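Local coordinates for protein type II restriction enzyme AgeI (Thalassobius gelatinovorus, PDB 5DWA) that recognises the double-stranded DNA sequence 5'-ACCGGT-3' and cleaves it after the first A, at residues R139-G151 against G158-S170. Numbering follows the deposited sequence.
With nucleotides of chain C.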
ATOM      1  N   ARG A 139      -6.565  -1.935  13.506  0.63 16.30           N
ATOM      2  CA  ARG A 139      -5.911  -3.210  13.202  0.63 17.82           C
ATOM      3  C   ARG A 139      -4.464  -3.072  12.737  0.63 16.89           C
ATOM      4  O   ARG A 139      -3.699  -4.039  12.788  0.63 17.74           O
ATOM      5  CB  ARG A 139      -6.696  -3.977  12.134  0.63 21.05           C
ATOM      6  CG  ARG A 139      -8.130  -4.289  12.528  0.63 25.99           C
ATOM      7  CD  ARG A 139      -8.617  -5.579  11.882  0.63 30.39           C
ATOM      8  NE  ARG A 139      -8.821  -6.645  12.861  0.63 34.05           N
ATOM      9  CZ  ARG A 139      -8.190  -7.816  12.837  0.63 35.58           C
ATOM     10  NH1 ARG A 139      -7.314  -8.084  11.879  0.63 36.96           N
ATOM     11  NH2 ARG A 139      -8.443  -8.724  13.765  0.63 36.09           N
ATOM     12  N   LYS A 140      -4.089  -1.877  12.290  1.00 15.57           N
ATOM     13  CA  LYS A 140      -2.742  -1.675  11.742  1.00 15.75           C
ATOM     14  C   LYS A 140      -1.729  -1.460  12.861  1.00 15.95           C
ATOM     15  O   LYS A 140      -1.248  -0.343  13.099  1.00 16.78           O
ATOM     16  CB  LYS A 140      -2.717  -0.501  10.750  1.00 17.14           C
ATOM     17  CG  LYS A 140      -1.396  -0.308   9.994  1.00 19.12           C
ATOM     18  CD  LYS A 140      -0.913  -1.587   9.301  1.00 21.36           C
ATOM     19  CE  LYS A 140       0.101  -1.250   8.195  1.00 22.33           C
ATOM     20  NZ  LYS A 140       0.855  -2.442   7.724  1.00 24.79           N
ATOM     21  N   VAL A 141      -1.434  -2.553  13.557  1.00 16.40           N
ATOM     22  CA  VAL A 141      -0.359  -2.612  14.541  1.00 16.11           C
ATOM     23  C   VAL A 141       0.149  -4.043  14.489  1.00 14.46           C
ATOM     24  O   VAL A 141      -0.638  -4.966  14.273  1.00 15.43           O
ATOM     25  CB  VAL A 141      -0.840  -2.195  15.949  1.00 18.80           C
ATOM     26  CG1 VAL A 141      -1.928  -3.124  16.462  1.00 18.78           C
ATOM     27  CG2 VAL A 141       0.331  -2.120  16.913  1.00 18.83           C
ATOM     28  N   ASP A 142       1.454  -4.237  14.651  1.00 12.26           N
ATOM     29  CA  ASP A 142       2.062  -5.514  14.281  1.00 11.43           C
ATOM     30  C   ASP A 142       2.529  -6.395  15.433  1.00 11.99           C
ATOM     31  O   ASP A 142       2.337  -7.605  15.403  1.00 13.87           O
ATOM     32  CB  ASP A 142       3.232  -5.235  13.334  1.00 12.16           C
ATOM     33  CG  ASP A 142       2.817  -4.372  12.170  1.00 15.02           C
ATOM     34  OD1 ASP A 142       1.814  -4.722  11.517  1.00 17.62           O
ATOM     35  OD2 ASP A 142       3.457  -3.332  11.935  1.00 16.43           O
ATOM     36  N   VAL A 143       3.169  -5.794  16.421  1.00 11.14           N
ATOM     37  CA  VAL A 143       3.755  -6.556  17.513  1.00 11.44           C
ATOM     38  C   VAL A 143       3.273  -5.940  18.826  1.00 11.11           C
ATOM     39  O   VAL A 143       3.337  -4.725  19.008  1.00 13.55           O
ATOM     40  CB  VAL A 143       5.300  -6.554  17.439  1.00 13.91           C
ATOM     41  CG1 VAL A 143       5.903  -7.341  18.585  1.00 13.33           C
ATOM     42  CG2 VAL A 143       5.809  -7.058  16.073  1.00 14.26           C
ATOM     43  N   MET A 144       2.761  -6.747  19.743  1.00 11.93           N
ATOM     44  CA  MET A 144       2.304  -6.153  20.991  1.00 12.89           C
ATOM     45  C   MET A 144       3.435  -6.146  22.015  1.00 13.15           C
ATOM     46  O   MET A 144       4.359  -6.960  21.942  1.00 13.41           O
ATOM     47  CB  MET A 144       1.048  -6.866  21.517  1.00 16.98           C
ATOM     48  CG  MET A 144       1.253  -8.138  22.290  1.00 21.65           C
ATOM     49  SD  MET A 144      -0.294  -8.658  23.092  1.00 23.13           S
ATOM     50  CE  MET A 144      -0.018 -10.419  23.082  1.00 23.98           C
ATOM     51  N   ILE A 145       3.383  -5.169  22.916  1.00 12.54           N
ATOM     52  CA  ILE A 145       4.350  -5.040  23.996  1.00 13.06           C
ATOM     53  C   ILE A 145       3.610  -5.274  25.298  1.00 13.39           C
ATOM     54  O   ILE A 145       2.549  -4.674  25.513  1.00 12.97           O
ATOM     55  CB  ILE A 145       5.025  -3.656  24.032  1.00 11.99           C
ATOM     56  CG1 ILE A 145       5.501  -3.228  22.638  1.00 12.38           C
ATOM     57  CG2 ILE A 145       6.177  -3.651  25.043  1.00 12.09           C
ATOM     58  CD1 ILE A 145       5.884  -1.752  22.571  1.00 13.20           C
ATOM     59  N   GLU A 146       4.166  -6.145  26.139  1.00 13.22           N
ATOM     60  CA  GLU A 146       3.574  -6.471  27.435  1.00 14.47           C
ATOM     61  C   GLU A 146       4.591  -6.307  28.549  1.00 15.52           C
ATOM     62  O   GLU A 146       5.795  -6.431  28.327  1.00 16.06           O
ATOM     63  CB  GLU A 146       3.037  -7.898  27.441  1.00 15.32           C
ATOM     64  CG  GLU A 146       1.846  -8.135  26.534  1.00 16.50           C
ATOM     65  CD  GLU A 146       1.443  -9.592  26.500  1.00 17.24           C
ATOM     66  OE1 GLU A 146       2.284 -10.438  26.128  1.00 17.95           O
ATOM     67  OE2 GLU A 146       0.288  -9.900  26.863  1.00 19.60           O
ATOM     68  N   LYS A 147       4.089  -6.058  29.753  1.00 16.30           N
ATOM     69  CA  LYS A 147       4.929  -5.887  30.928  1.00 18.35           C
ATOM     70  C   LYS A 147       4.374  -6.740  32.055  1.00 19.94           C
ATOM     71  O   LYS A 147       3.190  -6.660  32.365  1.00 20.04           O
ATOM     72  CB  LYS A 147       4.980  -4.417  31.339  1.00 19.91           C
ATOM     73  CG  LYS A 147       5.559  -4.152  32.723  1.00 22.33           C
ATOM     74  CD  LYS A 147       7.073  -4.132  32.706  1.00 24.75           C
ATOM     75  CE  LYS A 147       7.631  -3.695  34.052  1.00 27.34           C
ATOM     76  NZ  LYS A 147       9.094  -3.431  33.972  1.00 29.16           N
ATOM     77  N   GLN A 148       5.214  -7.572  32.659  1.00 20.15           N
ATOM     78  CA  GLN A 148       4.754  -8.396  33.774  1.00 21.32           C
ATOM     79  C   GLN A 148       4.458  -7.511  34.977  1.00 23.10           C
ATOM     80  O   GLN A 148       5.303  -6.718  35.396  1.00 23.89           O
ATOM     81  CB  GLN A 148       5.787  -9.457  34.121  1.00 22.76           C
ATOM     82  CG  GLN A 148       5.283 -10.484  35.120  1.00 25.58           C
ATOM     83  CD  GLN A 148       6.225 -11.654  35.245  1.00 27.77           C
ATOM     84  OE1 GLN A 148       7.440 -11.475  35.325  1.00 28.33           O
ATOM     85  NE2 GLN A 148       5.674 -12.864  35.235  1.00 29.42           N
ATOM     86  N   GLY A 149       3.246  -7.626  35.512  1.00 24.54           N
ATOM     87  CA  GLY A 149       2.831  -6.796  36.629  1.00 25.73           C
ATOM     88  C   GLY A 149       2.437  -5.382  36.241  1.00 27.44           C
ATOM     89  O   GLY A 149       2.179  -4.538  37.101  1.00 29.29           O
ATOM     90  N   GLY A 150       2.391  -5.113  34.940  1.00 26.42           N
ATOM     91  CA  GLY A 150       1.986  -3.809  34.451  1.00 27.02           C
ATOM     92  C   GLY A 150       0.946  -3.921  33.354  1.00 25.70           C
ATOM     93  O   GLY A 150       0.462  -5.012  33.062  1.00 25.45           O
ATOM     94  N   GLY A 151       0.595  -2.789  32.756  1.00 25.23           N
ATOM     95  CA  GLY A 151      -0.301  -2.779  31.617  1.00 24.87           C
ATOM     96  C   GLY A 151      -1.736  -3.131  31.933  1.00 24.49           C
ATOM     97  O   GLY A 151      -2.153  -3.115  33.095  1.00 26.62           O
ATOM     98  N   GLY A 158       0.616 -12.905  34.173  1.00 30.66           N
ATOM     99  CA  GLY A 158       0.706 -11.562  34.721  1.00 27.77           C
ATOM    100  C   GLY A 158       1.177 -10.496  33.738  1.00 25.79           C
ATOM    101  O   GLY A 158       1.414  -9.357  34.128  1.00 25.27           O
ATOM    102  N   PHE A 159       1.321 -10.867  32.470  1.00 23.35           N
ATOM    103  CA  PHE A 159       1.750  -9.905  31.455  1.00 21.59           C
ATOM    104  C   PHE A 159       0.557  -9.101  30.940  1.00 20.85           C
ATOM    105  O   PHE A 159      -0.352  -9.667  30.339  1.00 20.79           O
ATOM    106  CB  PHE A 159       2.444 -10.606  30.291  1.00 22.12           C
ATOM    107  CG  PHE A 159       3.817 -11.111  30.613  1.00 21.64           C
ATOM    108  CD1 PHE A 159       4.935 -10.348  30.324  1.00 20.96           C
ATOM    109  CD2 PHE A 159       3.994 -12.355  31.203  1.00 23.71           C
ATOM    110  CE1 PHE A 159       6.203 -10.809  30.609  1.00 21.00           C
ATOM    111  CE2 PHE A 159       5.263 -12.825  31.493  1.00 23.34           C
ATOM    112  CZ  PHE A 159       6.371 -12.047  31.192  1.00 22.31           C
ATOM    113  N   GLY A 160       0.577  -7.790  31.169  1.00 19.76           N
ATOM    114  CA  GLY A 160      -0.462  -6.902  30.671  1.00 17.64           C
ATOM    115  C   GLY A 160       0.050  -6.076  29.503  1.00 16.90           C
ATOM    116  O   GLY A 160       1.241  -5.781  29.427  1.00 16.10           O
ATOM    117  N   VAL A 161      -0.854  -5.693  28.607  0.65 16.32           N
ATOM    118  CA  VAL A 161      -0.469  -4.947  27.409  0.65 16.01           C
ATOM    119  C   VAL A 161      -0.179  -3.482  27.721  0.65 16.13           C
ATOM    120  O   VAL A 161      -0.945  -2.823  28.430  0.65 17.36           O
ATOM    121  CB  VAL A 161      -1.556  -5.008  26.322  0.65 16.50           C
ATOM    122  CG1 VAL A 161      -1.009  -4.469  24.999  0.65 13.04           C
ATOM    123  CG2 VAL A 161      -2.043  -6.422  26.143  0.65 18.64           C
ATOM    124  N   VAL A 162       0.924  -2.970  27.179  1.00 15.05           N
ATOM    125  CA  VAL A 162       1.333  -1.596  27.438  1.00 15.28           C
ATOM    126  C   VAL A 162       1.505  -0.798  26.150  1.00 14.96           C
ATOM    127  O   VAL A 162       1.718   0.415  26.188  1.00 17.58           O
ATOM    128  CB  VAL A 162       2.654  -1.539  28.222  1.00 16.92           C
ATOM    129  CG1 VAL A 162       2.473  -2.085  29.634  1.00 17.41           C
ATOM    130  CG2 VAL A 162       3.734  -2.317  27.486  1.00 18.23           C
ATOM    131  N   GLY A 163       1.450  -1.487  25.012  1.00 14.33           N
ATOM    132  CA  GLY A 163       1.529  -0.802  23.739  1.00 15.21           C
ATOM    133  C   GLY A 163       1.793  -1.727  22.574  1.00 13.18           C
ATOM    134  O   GLY A 163       1.599  -2.935  22.663  1.00 12.04           O
ATOM    135  N   GLY A 164       2.224  -1.149  21.460  1.00 12.11           N
ATOM    136  CA  GLY A 164       2.483  -1.954  20.290  1.00 12.14           C
ATOM    137  C   GLY A 164       3.490  -1.311  19.383  1.00 11.74           C
ATOM    138  O   GLY A 164       3.823  -0.129  19.505  1.00 13.04           O
ATOM    139  N   ILE A 165       4.022  -2.133  18.480  0.73 10.64           N
ATOM    140  CA  ILE A 165       5.004  -1.721  17.476  0.73 10.52           C
ATOM    141  C   ILE A 165       4.400  -1.767  16.070  0.73 12.04           C
ATOM    142  O   ILE A 165       3.783  -2.765  15.697  0.73 12.53           O
ATOM    143  CB  ILE A 165       6.259  -2.620  17.516  0.73 10.05           C
ATOM    144  CG1 ILE A 165       6.864  -2.631  18.925  0.73 11.13           C
ATOM    145  CG2 ILE A 165       7.284  -2.153  16.490  0.73 11.79           C
ATOM    146  CD1 ILE A 165       8.075  -3.535  19.049  0.73 12.06           C
ATOM    147  N   HIS A 166       4.553  -0.670  15.320  1.00 12.06           N
ATOM    148  CA  HIS A 166       4.300  -0.633  13.895  1.00 11.62           C
ATOM    149  C   HIS A 166       5.616  -0.943  13.227  1.00 12.64           C
ATOM    150  O   HIS A 166       6.531  -0.118  13.261  1.00 13.77           O
ATOM    151  CB  HIS A 166       3.777   0.742  13.507  1.00 12.92           C
ATOM    152  CG  HIS A 166       2.604   1.153  14.326  1.00 12.95           C
ATOM    153  ND1 HIS A 166       1.307   0.915  13.930  1.00 14.97           N
ATOM    154  CD2 HIS A 166       2.527   1.725  15.554  1.00 13.24           C
ATOM    155  CE1 HIS A 166       0.480   1.341  14.869  1.00 13.87           C
ATOM    156  NE2 HIS A 166       1.196   1.825  15.870  1.00 12.53           N
ATOM    157  N   ALA A 167       5.724  -2.147  12.669  1.00 13.51           N
ATOM    158  CA  ALA A 167       6.978  -2.635  12.116  1.00 14.15           C
ATOM    159  C   ALA A 167       6.920  -2.521  10.607  1.00 16.35           C
ATOM    160  O   ALA A 167       5.995  -3.034   9.981  1.00 19.13           O
ATOM    161  CB  ALA A 167       7.228  -4.078  12.535  1.00 14.10           C
ATOM    162  N   LYS A 168       7.872  -1.803  10.026  1.00 15.95           N
ATOM    163  CA  LYS A 168       7.882  -1.625   8.580  1.00 15.51           C
ATOM    164  C   LYS A 168       9.296  -1.745   8.072  1.00 14.65           C
ATOM    165  O   LYS A 168      10.181  -1.037   8.536  1.00 15.34           O
ATOM    166  CB  LYS A 168       7.318  -0.260   8.164  1.00 17.08           C
ATOM    167  CG  LYS A 168       6.070   0.172   8.907  1.00 17.92           C
ATOM    168  CD  LYS A 168       5.359   1.282   8.169  1.00 20.01           C
ATOM    169  CE  LYS A 168       4.538   0.737   7.008  1.00 19.96           C
ATOM    170  NZ  LYS A 168       3.362  -0.053   7.478  1.00 20.56           N
ATOM    171  N   VAL A 169       9.516  -2.634   7.120  1.00 13.43           N
ATOM    172  CA  VAL A 169      10.812  -2.665   6.456  1.00 13.58           C
ATOM    173  C   VAL A 169      11.075  -1.326   5.770  1.00 12.48           C
ATOM    174  O   VAL A 169      12.153  -0.749   5.902  1.00 13.85           O
ATOM    175  CB  VAL A 169      10.886  -3.787   5.428  1.00 13.95           C
ATOM    176  CG1 VAL A 169      12.111  -3.607   4.514  1.00 14.12           C
ATOM    177  CG2 VAL A 169      10.898  -5.143   6.125  1.00 15.72           C
ATOM    178  N   SER A 170      10.057  -0.826   5.081  1.00 11.85           N
ATOM    179  CA  SER A 170      10.171   0.406   4.313  1.00 11.48           C
ATOM    180  C   SER A 170       8.933   1.238   4.556  1.00 12.57           C
ATOM    181  O   SER A 170       7.857   0.698   4.788  1.00 12.70           O
ATOM    182  CB  SER A 170      10.341   0.106   2.819  1.00 11.79           C
ATOM    183  OG  SER A 170       9.337  -0.786   2.351  1.00 11.98           O
TER
ATOM    184  P    DC C   5      -0.451  -4.538   5.769  1.00 26.93           P
ATOM    185  OP1  DC C   5      -0.605  -4.474   7.244  1.00 27.58           O
ATOM    186  OP2  DC C   5      -0.928  -3.420   4.929  1.00 30.66           O
ATOM    187  O5'  DC C   5       1.087  -4.805   5.442  1.00 23.77           O
ATOM    188  C5'  DC C   5       1.775  -5.865   6.085  1.00 22.20           C
ATOM    189  C4'  DC C   5       2.603  -6.638   5.082  1.00 19.26           C
ATOM    190  O4'  DC C   5       1.729  -7.329   4.184  1.00 17.98           O
ATOM    191  C3'  DC C   5       3.474  -5.764   4.202  1.00 19.37           C
ATOM    192  O3'  DC C   5       4.722  -5.603   4.833  1.00 20.77           O
ATOM    193  C2'  DC C   5       3.592  -6.578   2.901  1.00 18.12           C
ATOM    194  C1'  DC C   5       2.352  -7.485   2.920  1.00 17.24           C
ATOM    195  N1   DC C   5       1.326  -7.177   1.867  1.00 17.17           N
ATOM    196  C2   DC C   5       1.056  -8.115   0.862  1.00 16.41           C
ATOM    197  O2   DC C   5       1.679  -9.177   0.858  1.00 15.82           O
ATOM    198  N3   DC C   5       0.115  -7.836  -0.073  1.00 17.82           N
ATOM    199  C4   DC C   5      -0.545  -6.668  -0.029  1.00 18.47           C
ATOM    200  N4   DC C   5      -1.469  -6.437  -0.967  1.00 20.02           N
ATOM    201  C5   DC C   5      -0.295  -5.705   0.991  1.00 18.89           C
ATOM    202  C6   DC C   5       0.638  -5.990   1.905  1.00 18.69           C
ATOM    203  P    DC C   6       5.500  -4.206   4.698  1.00 23.56           P
ATOM    204  OP1  DC C   6       6.571  -4.232   5.682  1.00 23.86           O
ATOM    205  OP2  DC C   6       4.519  -3.110   4.619  1.00 27.58           O
ATOM    206  O5'  DC C   6       6.206  -4.318   3.271  1.00 17.38           O
ATOM    207  C5'  DC C   6       7.080  -5.378   3.021  1.00 15.04           C
ATOM    208  C4'  DC C   6       7.494  -5.348   1.571  1.00 12.75           C
ATOM    209  O4'  DC C   6       6.328  -5.436   0.726  1.00 13.05           O
ATOM    210  C3'  DC C   6       8.253  -4.107   1.131  1.00 11.36           C
ATOM    211  O3'  DC C   6       9.264  -4.515   0.257  1.00 11.16           O
ATOM    212  C2'  DC C   6       7.188  -3.275   0.401  1.00 11.86           C
ATOM    213  C1'  DC C   6       6.290  -4.354  -0.188  1.00 13.01           C
ATOM    214  N1   DC C   6       4.873  -3.960  -0.307  1.00 12.67           N
ATOM    215  C2   DC C   6       4.214  -4.033  -1.539  1.00 13.16           C
ATOM    216  O2   DC C   6       4.836  -4.374  -2.551  1.00 13.75           O
ATOM    217  N3   DC C   6       2.902  -3.697  -1.595  1.00 13.80           N
ATOM    218  C4   DC C   6       2.256  -3.342  -0.489  1.00 14.24           C
ATOM    219  N4   DC C   6       0.967  -3.015  -0.596  1.00 14.75           N
ATOM    220  C5   DC C   6       2.902  -3.298   0.774  1.00 13.79           C
ATOM    221  C6   DC C   6       4.192  -3.616   0.823  1.00 12.89           C
ATOM    222  P    DG C   7      10.659  -3.732   0.166  1.00 11.17           P
ATOM    223  OP1  DG C   7      11.724  -4.730   0.399  1.00 11.29           O
ATOM    224  OP2  DG C   7      10.630  -2.484   0.942  1.00 12.73           O
ATOM    225  O5'  DG C   7      10.728  -3.300  -1.369  1.00 12.07           O
ATOM    226  C5'  DG C   7      10.636  -4.258  -2.397  1.00 10.92           C
ATOM    227  C4'  DG C   7      10.516  -3.547  -3.736  1.00 11.08           C
ATOM    228  O4'  DG C   7       9.177  -3.011  -3.883  1.00 12.00           O
ATOM    229  C3'  DG C   7      11.446  -2.355  -3.904  1.00 11.27           C
ATOM    230  O3'  DG C   7      11.790  -2.254  -5.255  1.00 12.38           O
ATOM    231  C2'  DG C   7      10.569  -1.176  -3.466  1.00 11.93           C
ATOM    232  C1'  DG C   7       9.221  -1.590  -4.024  1.00 12.14           C
ATOM    233  N9   DG C   7       8.087  -1.085  -3.277  1.00 11.71           N
ATOM    234  C8   DG C   7       8.100  -0.436  -2.063  1.00 11.87           C
ATOM    235  N7   DG C   7       6.904  -0.175  -1.613  1.00 10.99           N
ATOM    236  C5   DG C   7       6.054  -0.714  -2.567  1.00 10.61           C
ATOM    237  C6   DG C   7       4.643  -0.746  -2.622  1.00 11.73           C
ATOM    238  O6   DG C   7       3.833  -0.303  -1.796  1.00 12.86           O
ATOM    239  N1   DG C   7       4.184  -1.390  -3.760  1.00 11.96           N
ATOM    240  C2   DG C   7       4.986  -1.935  -4.732  1.00 11.81           C
ATOM    241  N2   DG C   7       4.359  -2.522  -5.755  1.00 13.02           N
ATOM    242  N3   DG C   7       6.306  -1.908  -4.696  1.00 11.65           N
ATOM    243  C4   DG C   7       6.770  -1.286  -3.590  1.00 11.51           C
TER
HETATM  244  O   HOH W   1       4.195  -2.816   7.804  1.00 19.66           O
HETATM  245  O   HOH W   2       2.321  -1.595   5.509  1.00 28.26           O
HETATM  246  O   HOH W   3       2.931  -1.513  10.029  1.00 28.44           O
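Gly158 O accepts a hydrogen bond from Gly149 N (2.9 Å) near the turn of an antiparallel hairpin. Gln148 CB sits over one face of the Phe159 ring, 3.9 Å from its centroid, a CH-pi contact. The Gln148 amide stacks on the ring, planes 23° apart; its NE2 hydrogen-bonds to Glu157 O. With an alanine in place of Phe159, Gln148 CB and amide would probably lose the ring they lie on, leaving a gap. Gly160 and Lys147 share two backbone hydrogen bonds. Ile145 O takes Val162 N almost straight (178°) and Gly163 N only weakly, so the register slips by one at this classic bulge. Val162 CG2 packs on Ile145 CG2 at 3.7 Å. Ile165 CG1 meets Ile145 CD1. At a second classic bulge Ile165 O accepts Asp142 N and Val143 N. Val141 CG2 covers one His166 ring face. Ala167 N hydrogen-bonds to the anti lone pair of Asp142 OD2 (2.7 Å). Lys140 CG is anti to the backbone N (chi1 -173°) and the chain then bends, bringing NZ to OP1 of DC5 of chain C, a hydrogen bond. Lys140 NZ and Lys168 NZ, 3.5 Å apart, both donate to water 2, beside OP2 of DC6 of chain C. Asp142 and Lys168 probably match the PD-(D/E)XK Asp and Lys; His166 replaces the motif's Asp/Glu. Asp178 of helix 178-187 salt-bridges Lys168 NZ and hydrogen-bonds His166 ND1. The hairpin lies between strands 113-117 and 191-196, touched by helices 123-130 and 84-109.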